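Local coordinates for clavulanic acid biosynthesis oligopeptide binding protein 2 (Streptomyces clavuligerus, PDB 2WOL), which probably binds peptides as an extracellular solute-binding protein of family 5, and belongs to the biosynthetic pathway of the beta-lactamase inhibitor clavulanic acid, at residues Arg36-Ala41 and Asp258-Arg263; Asp42-Ser45 and Arg50-Tyr53; Tyr53-Leu58 and Asn272-Gly277; Ala218-Glu221 and Leu225-Leu228. One frame throughout, in Å; residues are numbered along the deposited sequence.

Contact 1: residues Arg36-Ala41 and Asp258-Arg263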
loop_
_atom_site.group_PDB
_atom_site.type_symbol
_atom_site.label_atom_id
_atom_site.label_comp_id
_atom_site.label_asym_id
_atom_site.label_seq_id
_atom_site.Cartn_x
_atom_site.Cartn_y
_atom_site.Cartn_z
ATOM N N ARG A 36 9.555 1.433 22.304
ATOM C CA ARG A 36 8.339 0.732 22.691
ATOM C C ARG A 36 7.229 1.003 21.690
ATOM O O ARG A 36 6.684 2.109 21.624
ATOM C CB ARG A 36 7.918 1.136 24.106
ATOM C CG ARG A 36 8.902 0.705 25.190
ATOM C CD ARG A 36 8.585 1.344 26.539
ATOM N NE ARG A 36 7.206 1.094 26.963
ATOM C CZ ARG A 36 6.787 0.010 27.617
ATOM N NH1 ARG A 36 7.636 -0.960 27.945
ATOM N NH2 ARG A 36 5.508 -0.107 27.946
ATOM N N LEU A 37 6.924 -0.015 20.891
ATOM C CA LEU A 37 5.905 0.081 19.851
ATOM C C LEU A 37 4.643 -0.646 20.281
ATOM O O LEU A 37 4.679 -1.515 21.154
ATOM C CB LEU A 37 6.424 -0.503 18.531
ATOM C CG LEU A 37 7.690 0.125 17.935
ATOM C CD1 LEU A 37 8.088 -0.590 16.664
ATOM C CD2 LEU A 37 7.490 1.614 17.673
ATOM N N VAL A 38 3.524 -0.287 19.663
ATOM C CA VAL A 38 2.261 -0.941 19.970
ATOM C C VAL A 38 1.441 -1.158 18.691
ATOM O O VAL A 38 1.557 -0.401 17.726
ATOM C CB VAL A 38 1.477 -0.163 21.071
ATOM C CG1 VAL A 38 1.050 1.224 20.588
ATOM C CG2 VAL A 38 0.297 -0.980 21.593
ATOM N N SER A 39 0.644 -2.223 18.690
ATOM C CA SER A 39 -0.238 -2.558 17.577
ATOM C C SER A 39 -1.483 -3.219 18.148
ATOM O O SER A 39 -1.422 -3.876 19.198
ATOM C CB SER A 39 0.466 -3.517 16.606
ATOM O OG SER A 39 -0.407 -3.951 15.574
ATOM N N SER A 40 -2.607 -3.045 17.458
ATOM C CA SER A 40 -3.843 -3.715 17.845
ATOM C C SER A 40 -3.912 -5.126 17.273
ATOM O O SER A 40 -4.745 -5.926 17.697
ATOM C CB SER A 40 -5.068 -2.901 17.411
ATOM O OG SER A 40 -5.328 -3.034 16.026
ATOM N N ALA A 41 -3.036 -5.417 16.313
ATOM C CA ALA A 41 -3.029 -6.694 15.608
ATOM C C ALA A 41 -1.633 -7.297 15.578
ATOM O O ALA A 41 -0.635 -6.578 15.589
ATOM C CB ALA A 41 -3.553 -6.514 14.199
ATOM N N ASP A 258 -8.939 1.747 21.100
ATOM C CA ASP A 258 -9.070 2.911 21.979
ATOM C C ASP A 258 -8.168 2.817 23.197
ATOM O O ASP A 258 -7.629 3.829 23.646
ATOM C CB ASP A 258 -10.527 3.143 22.382
ATOM C CG ASP A 258 -11.396 3.512 21.199
ATOM O OD1 ASP A 258 -11.119 4.541 20.545
ATOM O OD2 ASP A 258 -12.353 2.767 20.914
ATOM N N VAL A 259 -8.012 1.602 23.722
ATOM C CA VAL A 259 -7.026 1.305 24.763
ATOM C C VAL A 259 -5.631 1.711 24.277
ATOM O O VAL A 259 -4.881 2.382 24.994
ATOM C CB VAL A 259 -7.066 -0.198 25.147
ATOM C CG1 VAL A 259 -5.848 -0.618 25.954
ATOM C CG2 VAL A 259 -8.336 -0.511 25.919
ATOM N N LEU A 260 -5.297 1.309 23.051
ATOM C CA LEU A 260 -4.021 1.662 22.436
ATOM C C LEU A 260 -3.784 3.175 22.423
ATOM O O LEU A 260 -2.745 3.642 22.888
ATOM C CB LEU A 260 -3.959 1.096 21.015
ATOM C CG LEU A 260 -2.620 1.157 20.275
ATOM C CD1 LEU A 260 -2.599 0.124 19.157
ATOM C CD2 LEU A 260 -2.315 2.546 19.709
ATOM N N ASP A 261 -4.746 3.931 21.893
ATOM C CA ASP A 261 -4.619 5.387 21.810
ATOM C C ASP A 261 -4.405 6.017 23.183
ATOM O O ASP A 261 -3.572 6.913 23.337
ATOM C CB ASP A 261 -5.874 6.011 21.200
ATOM C CG ASP A 261 -5.993 5.782 19.707
ATOM O OD1 ASP A 261 -5.004 5.368 19.060
ATOM O OD2 ASP A 261 -7.095 6.037 19.178
ATOM N N ALA A 262 -5.178 5.567 24.171
ATOM C CA ALA A 262 -5.090 6.129 25.520
ATOM C C ALA A 262 -3.711 5.906 26.127
ATOM O O ALA A 262 -3.129 6.815 26.708
ATOM C CB ALA A 262 -6.173 5.550 26.421
ATOM N N ARG A 263 -3.185 4.695 25.971
ATOM C CA ARG A 263 -1.902 4.343 26.559
ATOM C C ARG A 263 -0.733 4.976 25.798
ATOM O O ARG A 263 0.283 5.331 26.398
ATOM C CB ARG A 263 -1.777 2.824 26.668
ATOM C CG ARG A 263 -2.770 2.254 27.681
ATOM C CD ARG A 263 -2.970 0.759 27.570
ATOM N NE ARG A 263 -1.863 -0.017 28.115
ATOM C CZ ARG A 263 -1.861 -1.344 28.221
ATOM N NH1 ARG A 263 -2.920 -2.058 27.843
ATOM N NH2 ARG A 263 -0.805 -1.959 28.722
#
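L260 of helix 257-265 pushes its isobutyl end against both methyls of V38 on strand 34-39, and this is the tight part of the contact. The branch carbon L260 CG sits in the fork of the valine, 3.7 Å from V38 CG1 and 3.8 Å from V38 CG2. The two side chains pass antiparallel to each other, and L260 CD1 lies beyond the valine at the S39-S40 peptide, 3.6 Å from S40 N. Valine suits an extended strand and offers two methyls at once; the longer leucine, its CG trans to the backbone N (chi1 -170°), reaches the strand from the helix. That helix forms the connection of a beta-alpha-beta crossover, joining parallel strands 248-253 and 271-272 with strand 34-39 between them.

S39 is buried and turns its CB from the helix; S39 OG donates to A41 O at 2.6 Å, on a lone pair in the carbonyl plane. S40 OG bonds to E274. The loose, solvent-side margin is the end with R36 and R263, whose NH2 atoms stay 6.6 Å apart; E268 serves both, taking a salt bridge from R263 with its carboxylate and a hydrogen bond from R36 with its carbonyl. No hydrogen bond joins the two segments, so their direct contact is apolar, while S40, R36 and R263 find polar partners outside them.

Contact 2: residues Asp42-Ser45 and Arg50-Tyr53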
loop_
_atom_site.group_PDB
_atom_site.type_symbol
_atom_site.label_atom_id
_atom_site.label_comp_id
_atom_site.label_asym_id
_atom_site.label_seq_id
_atom_site.Cartn_x
_atom_site.Cartn_y
_atom_site.Cartn_z
ATOM N N ASP A 42 -1.572 -8.624 15.544
ATOM C CA ASP A 42 -0.314 -9.342 15.368
ATOM C C ASP A 42 0.142 -9.194 13.916
ATOM O O ASP A 42 -0.658 -8.879 13.030
ATOM C CB ASP A 42 -0.528 -10.826 15.708
ATOM C CG ASP A 42 0.757 -11.544 16.118
ATOM O OD1 ASP A 42 1.863 -10.987 15.978
ATOM O OD2 ASP A 42 0.646 -12.698 16.586
ATOM N N VAL A 43 1.429 -9.414 13.676
ATOM C CA VAL A 43 1.935 -9.520 12.313
ATOM C C VAL A 43 1.196 -10.640 11.579
ATOM O O VAL A 43 0.774 -11.624 12.199
ATOM C CB VAL A 43 3.464 -9.792 12.282
ATOM C CG1 VAL A 43 4.220 -8.668 12.978
ATOM C CG2 VAL A 43 3.809 -11.147 12.915
ATOM N N ASP A 44 1.025 -10.488 10.269
ATOM C CA ASP A 44 0.477 -11.581 9.469
ATOM C C ASP A 44 1.514 -12.691 9.259
ATOM O O ASP A 44 1.166 -13.872 9.207
ATOM C CB ASP A 44 -0.127 -11.086 8.139
ATOM C CG ASP A 44 0.842 -10.248 7.300
ATOM O OD1 ASP A 44 1.897 -9.817 7.808
ATOM O OD2 ASP A 44 0.521 -10.009 6.115
ATOM N N SER A 45 2.784 -12.304 9.166
ATOM C CA SER A 45 3.889 -13.250 9.026
ATOM C C SER A 45 5.221 -12.588 9.362
ATOM O O SER A 45 5.386 -11.377 9.172
ATOM C CB SER A 45 3.937 -13.802 7.597
ATOM O OG SER A 45 4.966 -14.768 7.460
ATOM N N ARG A 50 5.894 -13.437 2.943
ATOM C CA ARG A 50 4.506 -13.834 3.181
ATOM C C ARG A 50 3.663 -12.774 3.876
ATOM O O ARG A 50 2.549 -13.058 4.337
ATOM C CB ARG A 50 4.462 -15.143 3.963
ATOM C CG ARG A 50 5.155 -16.301 3.254
ATOM C CD ARG A 50 5.029 -17.584 4.050
ATOM N NE ARG A 50 3.650 -18.063 4.097
ATOM C CZ ARG A 50 3.243 -19.123 4.790
ATOM N NH1 ARG A 50 4.108 -19.829 5.510
ATOM N NH2 ARG A 50 1.963 -19.474 4.767
ATOM N N THR A 51 4.191 -11.556 3.942
ATOM C CA THR A 51 3.460 -10.444 4.537
ATOM C C THR A 51 2.858 -9.497 3.496
ATOM O O THR A 51 3.499 -9.155 2.492
ATOM C CB THR A 51 4.312 -9.650 5.552
ATOM O OG1 THR A 51 3.532 -8.556 6.048
ATOM C CG2 THR A 51 5.599 -9.106 4.905
ATOM N N TYR A 52 1.618 -9.088 3.757
ATOM C CA TYR A 52 0.917 -8.117 2.923
ATOM C C TYR A 52 0.350 -6.976 3.772
ATOM O O TYR A 52 -0.596 -6.299 3.352
ATOM C CB TYR A 52 -0.210 -8.785 2.116
ATOM C CG TYR A 52 -0.178 -8.449 0.638
ATOM C CD1 TYR A 52 -0.165 -9.460 -0.322
ATOM C CD2 TYR A 52 -0.130 -7.124 0.201
ATOM C CE1 TYR A 52 -0.121 -9.161 -1.683
ATOM C CE2 TYR A 52 -0.081 -6.812 -1.158
ATOM C CZ TYR A 52 -0.075 -7.837 -2.092
ATOM O OH TYR A 52 -0.026 -7.546 -3.437
ATOM N N TYR A 53 0.913 -6.781 4.967
ATOM C CA TYR A 53 0.556 -5.646 5.817
ATOM C C TYR A 53 1.552 -4.522 5.588
ATOM O O TYR A 53 2.767 -4.735 5.700
ATOM C CB TYR A 53 0.604 -6.010 7.305
ATOM C CG TYR A 53 -0.519 -6.871 7.855
ATOM C CD1 TYR A 53 -1.625 -7.227 7.079
ATOM C CD2 TYR A 53 -0.474 -7.310 9.178
ATOM C CE1 TYR A 53 -2.651 -8.017 7.615
ATOM C CE2 TYR A 53 -1.486 -8.088 9.721
ATOM C CZ TYR A 53 -2.567 -8.437 8.936
ATOM O OH TYR A 53 -3.560 -9.212 9.490
HETATM O O HOH W 1 -3.026 -9.934 12.152
#
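R50 and S45 face each other where the loop between strand 34-39 and helix 54-63 doubles back on itself, a turn organised by the carboxylate of D44 and leading to the N-cap residue Y53. At R50 the contact is with the aliphatic root of the side chain: R50 CB lies 3.6 Å from S45 OG, while the two polar ends bond elsewhere, R50 to P134 O and S45 to D47 N. T51 follows; its side chain crosses that of D44 nearly at right angles, with OG1 trans to the backbone N (chi1 178°). T51 OG1 donates to D44 OD1 at 2.7 Å, and it also receives a weak bond from Y53 N, a relay for which a short hydroxyl side chain is well suited. Y52 contributes its backbone: Y52 N gives a nearly straight bond (171°) to D44 OD2 at 2.8 Å, while its ring points away and its hydroxyl bonds to D456. Both carboxylate oxygens thus accept on their syn lone pairs, which fixes the rotation of the group and probably tempers its charge. Y53 makes use of that fixed plane. Its ring lies parallel to the carboxylate, with D44 CG 3.6 Å above the ring centre, and D44 CB makes a CH-pi contact over the same face. At the ring edge, water 1 donates to D42 O at 2.7 Å and lies 2.8 Å from Y53 OH.

Contact 3: residues Tyr53-Leu58 and Asn272-Gly277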
loop_
_atom_site.group_PDB
_atom_site.type_symbol
_atom_site.label_atom_id
_atom_site.label_comp_id
_atom_site.label_asym_id
_atom_site.label_seq_id
_atom_site.Cartn_x
_atom_site.Cartn_y
_atom_site.Cartn_z
ATOM N N TYR A 53 0.913 -6.781 4.967
ATOM C CA TYR A 53 0.556 -5.646 5.817
ATOM C C TYR A 53 1.552 -4.522 5.588
ATOM O O TYR A 53 2.767 -4.735 5.700
ATOM C CB TYR A 53 0.604 -6.010 7.305
ATOM C CG TYR A 53 -0.519 -6.871 7.855
ATOM C CD1 TYR A 53 -1.625 -7.227 7.079
ATOM C CD2 TYR A 53 -0.474 -7.310 9.178
ATOM C CE1 TYR A 53 -2.651 -8.017 7.615
ATOM C CE2 TYR A 53 -1.486 -8.088 9.721
ATOM C CZ TYR A 53 -2.567 -8.437 8.936
ATOM O OH TYR A 53 -3.560 -9.212 9.490
ATOM N N VAL A 54 1.047 -3.327 5.295
ATOM C CA VAL A 54 1.909 -2.161 5.081
ATOM C C VAL A 54 2.829 -1.930 6.281
ATOM O O VAL A 54 4.019 -1.666 6.107
ATOM C CB VAL A 54 1.102 -0.876 4.752
ATOM C CG1 VAL A 54 2.039 0.311 4.558
ATOM C CG2 VAL A 54 0.256 -1.081 3.504
ATOM N N TRP A 55 2.282 -2.065 7.488
ATOM C CA TRP A 55 3.060 -1.823 8.699
ATOM C C TRP A 55 4.112 -2.900 8.972
ATOM O O TRP A 55 5.098 -2.647 9.666
ATOM C CB TRP A 55 2.158 -1.576 9.913
ATOM C CG TRP A 55 1.310 -2.734 10.363
ATOM C CD1 TRP A 55 0.030 -3.018 9.972
ATOM C CD2 TRP A 55 1.660 -3.726 11.339
ATOM N NE1 TRP A 55 -0.428 -4.139 10.625
ATOM C CE2 TRP A 55 0.549 -4.590 11.475
ATOM C CE3 TRP A 55 2.807 -3.969 12.110
ATOM C CZ2 TRP A 55 0.552 -5.681 12.352
ATOM C CZ3 TRP A 55 2.808 -5.060 12.985
ATOM C CH2 TRP A 55 1.687 -5.898 13.096
ATOM N N VAL A 56 3.901 -4.098 8.434
ATOM C CA VAL A 56 4.919 -5.139 8.531
ATOM C C VAL A 56 6.007 -4.905 7.472
ATOM O O VAL A 56 7.186 -5.147 7.735
ATOM C CB VAL A 56 4.325 -6.563 8.454
ATOM C CG1 VAL A 56 5.431 -7.614 8.568
ATOM C CG2 VAL A 56 3.299 -6.769 9.567
ATOM N N TRP A 57 5.629 -4.406 6.292
ATOM C CA TRP A 57 6.636 -3.963 5.319
ATOM C C TRP A 57 7.520 -2.891 5.953
ATOM O O TRP A 57 8.739 -2.884 5.780
ATOM C CB TRP A 57 5.994 -3.411 4.046
ATOM C CG TRP A 57 5.154 -4.397 3.293
ATOM C CD1 TRP A 57 5.184 -5.760 3.402
ATOM C CD2 TRP A 57 4.152 -4.095 2.307
ATOM N NE1 TRP A 57 4.269 -6.324 2.545
ATOM C CE2 TRP A 57 3.621 -5.327 1.861
ATOM C CE3 TRP A 57 3.650 -2.902 1.758
ATOM C CZ2 TRP A 57 2.611 -5.405 0.893
ATOM C CZ3 TRP A 57 2.643 -2.979 0.784
ATOM C CH2 TRP A 57 2.135 -4.226 0.369
ATOM N N LEU A 58 6.886 -1.991 6.700
ATOM C CA LEU A 58 7.582 -0.935 7.420
ATOM C C LEU A 58 8.529 -1.517 8.476
ATOM O O LEU A 58 9.682 -1.095 8.587
ATOM C CB LEU A 58 6.540 -0.016 8.063
ATOM C CG LEU A 58 6.971 1.270 8.757
ATOM C CD1 LEU A 58 7.434 2.298 7.725
ATOM C CD2 LEU A 58 5.795 1.788 9.562
ATOM N N ASN A 272 2.639 4.092 17.768
ATOM C CA ASN A 272 1.776 3.051 17.216
ATOM C C ASN A 272 2.375 2.543 15.900
ATOM O O ASN A 272 2.355 3.246 14.888
ATOM C CB ASN A 272 0.366 3.614 17.005
ATOM C CG ASN A 272 -0.571 2.637 16.317
ATOM O OD1 ASN A 272 -0.161 1.572 15.859
ATOM N ND2 ASN A 272 -1.842 3.005 16.241
ATOM N N LEU A 273 2.905 1.321 15.923
ATOM C CA LEU A 273 3.516 0.711 14.740
ATOM C C LEU A 273 2.495 0.392 13.654
ATOM O O LEU A 273 2.749 0.609 12.470
ATOM C CB LEU A 273 4.279 -0.566 15.120
ATOM C CG LEU A 273 4.734 -1.475 13.969
ATOM C CD1 LEU A 273 5.744 -0.781 13.064
ATOM C CD2 LEU A 273 5.295 -2.786 14.502
ATOM N N GLU A 274 1.345 -0.132 14.069
ATOM C CA GLU A 274 0.303 -0.535 13.126
ATOM C C GLU A 274 -0.124 0.647 12.260
ATOM O O GLU A 274 -0.385 0.497 11.063
ATOM C CB GLU A 274 -0.890 -1.121 13.875
ATOM C CG GLU A 274 -1.886 -1.806 12.972
ATOM C CD GLU A 274 -3.140 -2.220 13.697
ATOM O OE1 GLU A 274 -3.380 -1.728 14.824
ATOM O OE2 GLU A 274 -3.884 -3.036 13.125
ATOM N N GLY A 275 -0.198 1.823 12.882
ATOM C CA GLY A 275 -0.352 3.077 12.164
ATOM C C GLY A 275 -1.690 3.341 11.506
ATOM O O GLY A 275 -1.750 4.056 10.507
ATOM N N ARG A 276 -2.766 2.784 12.057
ATOM C CA ARG A 276 -4.102 3.047 11.513
ATOM C C ARG A 276 -4.641 4.416 11.938
ATOM O O ARG A 276 -5.765 4.780 11.593
ATOM C CB ARG A 276 -5.093 1.958 11.922
ATOM C CG ARG A 276 -4.887 0.595 11.289
ATOM C CD ARG A 276 -6.167 -0.207 11.468
ATOM N NE ARG A 276 -5.939 -1.597 11.854
ATOM C CZ ARG A 276 -6.728 -2.285 12.680
ATOM N NH1 ARG A 276 -7.791 -1.709 13.234
ATOM N NH2 ARG A 276 -6.441 -3.551 12.969
ATOM N N GLY A 277 -3.834 5.162 12.688
ATOM C CA GLY A 277 -4.201 6.501 13.131
ATOM C C GLY A 277 -4.940 6.491 14.451
ATOM O O GLY A 277 -5.274 5.429 14.981
HETATM O O HOH W 2 -3.224 -4.504 10.897
#
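W55 adopts a first torsion uncommon within helices but easier here in the first turn, with CG between its backbone N and carbonyl carbon (chi1 66°), and this lays the indole over E274. The methylene E274 CG makes a CH-pi contact 3.8 Å from the centroid of the five-membered ring, and E274 CA lies over the same face; Y53 CB and V56 CG2 lie against the opposite one. A glutamate suits the place because its extended chain passes the ring and ends at polar partners. Water 2 accepts from W55 NE1 at 2.8 Å and donates to E274 OE2, so the buried indole N-H is satisfied. R276 NH2 forms a salt bridge to E274 OE2 at 2.6 Å, and S40 bonds to E274 OE1. On the six-membered side L273 arrives at about a right angle, its CD2 3.6 Å from W55 CE3, while its other methyl looks to L58. N272 OD1 accepts from G275 N at 3.0 Å, the donor standing above the carbonyl plane. This bond is an Asx motif, and the positive phi of G275 (71°), which favours glycine, helps turn the chain after strand 271-272 against the first turn of helix 54-63.

Contact 4: residues Ala218-Glu221 and Leu225-Leu228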
loop_
_atom_site.group_PDB
_atom_site.type_symbol
_atom_site.label_atom_id
_atom_site.label_comp_id
_atom_site.label_asym_id
_atom_site.label_seq_id
_atom_site.Cartn_x
_atom_site.Cartn_y
_atom_site.Cartn_z
ATOM N N ALA A 218 14.109 -11.528 18.422
ATOM C CA ALA A 218 14.559 -12.136 19.674
ATOM C C ALA A 218 13.481 -13.059 20.232
ATOM O O ALA A 218 13.779 -14.145 20.743
ATOM C CB ALA A 218 14.921 -11.065 20.692
ATOM N N ARG A 219 12.229 -12.620 20.130
ATOM C CA ARG A 219 11.096 -13.407 20.588
ATOM C C ARG A 219 9.809 -12.919 19.943
ATOM O O ARG A 219 9.584 -11.719 19.828
ATOM C CB ARG A 219 10.972 -13.343 22.113
ATOM C CG ARG A 219 9.989 -14.341 22.696
ATOM C CD ARG A 219 9.818 -14.122 24.182
ATOM N NE ARG A 219 8.553 -14.681 24.648
ATOM C CZ ARG A 219 7.932 -14.313 25.764
ATOM N NH1 ARG A 219 8.451 -13.370 26.544
ATOM N NH2 ARG A 219 6.781 -14.883 26.094
ATOM N N HIS A 220 8.980 -13.865 19.514
ATOM C CA HIS A 220 7.631 -13.569 19.064
ATOM C C HIS A 220 6.675 -14.455 19.847
ATOM O O HIS A 220 6.781 -15.685 19.801
ATOM C CB HIS A 220 7.487 -13.815 17.559
ATOM C CG HIS A 220 6.088 -13.653 17.044
ATOM N ND1 HIS A 220 5.316 -12.542 17.307
ATOM C CD2 HIS A 220 5.331 -14.461 16.265
ATOM C CE1 HIS A 220 4.141 -12.675 16.718
ATOM N NE2 HIS A 220 4.124 -13.831 16.079
ATOM N N GLU A 221 5.771 -13.828 20.591
ATOM C CA GLU A 221 4.701 -14.547 21.264
ATOM C C GLU A 221 3.397 -14.131 20.599
ATOM O O GLU A 221 2.972 -12.986 20.751
ATOM C CB GLU A 221 4.684 -14.234 22.765
ATOM C CG GLU A 221 3.746 -15.125 23.582
ATOM C CD GLU A 221 4.101 -16.602 23.483
ATOM O OE1 GLU A 221 5.281 -16.954 23.712
ATOM O OE2 GLU A 221 3.200 -17.414 23.179
ATOM N N LEU A 225 3.441 -10.265 21.961
ATOM C CA LEU A 225 4.618 -9.413 21.830
ATOM C C LEU A 225 5.554 -9.837 20.707
ATOM O O LEU A 225 5.528 -10.984 20.245
ATOM C CB LEU A 225 5.384 -9.329 23.165
ATOM C CG LEU A 225 5.969 -10.602 23.792
ATOM C CD1 LEU A 225 7.310 -10.980 23.169
ATOM C CD2 LEU A 225 6.126 -10.416 25.301
ATOM N N LEU A 226 6.383 -8.890 20.281
ATOM C CA LEU A 226 7.475 -9.151 19.361
ATOM C C LEU A 226 8.643 -8.288 19.801
ATOM O O LEU A 226 8.536 -7.060 19.842
ATOM C CB LEU A 226 7.070 -8.820 17.918
ATOM C CG LEU A 226 8.154 -8.921 16.841
ATOM C CD1 LEU A 226 8.624 -10.366 16.656
ATOM C CD2 LEU A 226 7.640 -8.351 15.532
ATOM N N HIS A 227 9.745 -8.940 20.158
ATOM C CA HIS A 227 10.945 -8.243 20.601
ATOM C C HIS A 227 12.051 -8.419 19.577
ATOM O O HIS A 227 12.301 -9.536 19.104
ATOM C CB HIS A 227 11.390 -8.755 21.974
ATOM C CG HIS A 227 10.498 -8.329 23.100
ATOM N ND1 HIS A 227 10.830 -8.517 24.423
ATOM C CD2 HIS A 227 9.294 -7.706 23.100
ATOM C CE1 HIS A 227 9.863 -8.046 25.191
ATOM N NE2 HIS A 227 8.920 -7.546 24.412
ATOM N N LEU A 228 12.691 -7.304 19.236
ATOM C CA LEU A 228 13.808 -7.281 18.308
ATOM C C LEU A 228 15.071 -6.842 19.027
ATOM O O LEU A 228 15.054 -5.894 19.816
ATOM C CB LEU A 228 13.532 -6.327 17.142
ATOM C CG LEU A 228 12.226 -6.443 16.346
ATOM C CD1 LEU A 228 12.298 -5.513 15.143
ATOM C CD2 LEU A 228 11.932 -7.876 15.898
#
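Segments 218-221 and 225-228 run antiparallel (170°), their axes 4.7 Å apart, with a regular ladder near the turn and an irregularity further along. E221 and L225 exchange bonds both ways, E221 N to L225 O at 2.9 Å and L225 N to E221 O at 3.0 Å. H220 and L226 make the non-hydrogen-bonded pair between them and R219-H227. At the far end two donors share one acceptor: A218 N at 2.8 Å and R219 N at 3.3 Å reach H227 O from the same face of its carbonyl plane, while H227 N returns a bond to R219 O.

On the face carrying R219, E221, L225 and H227, the long arginine lies extended beside L225, with L225 CD2 over a face of its guanidinium, 4.0 Å from R219 NH1. L225 CD1 also lies over one face of the H227 ring, whose ND1 bonds to R248. R219 NH2 makes a weak, long salt bridge to E221 OE1 (3.5 Å), which meets the guanidinium at its edge. The charged ends of R219 and E221 suit this more open face. On the other, L226 CD1 packs 3.7 Å from H220 CB, and the buried leucine continues against L251 and L59; H220 ND1 adds a weak bond to L225 O. Two residues set opposite one make a classic beta bulge, here in a beta hairpin whose strand 215-221 borders a mixed sheet.

From the N terminus, strand 34-39 supplies the first half of contact 1 and runs directly into the loop of contact 2, a short local closure that ends at Y53. The first segment of contact 3 begins at that same residue and runs into helix 54-63. Contact 4 comes later as the hairpin 215-230, wholly within the long loops that contacts 1 and 3 close. Those two loops cross: helix 257-265 completes contact 1 before segment 272-277 completes contact 3, and S40 OG to E274 OE1 joins them directly. Contacts 1 and 4 reach the same mixed sheet, while D42 and V43 touch H220, tying contact 2 to the hairpin. Together they bind sheet, crossover helix, loop and helix 54-63.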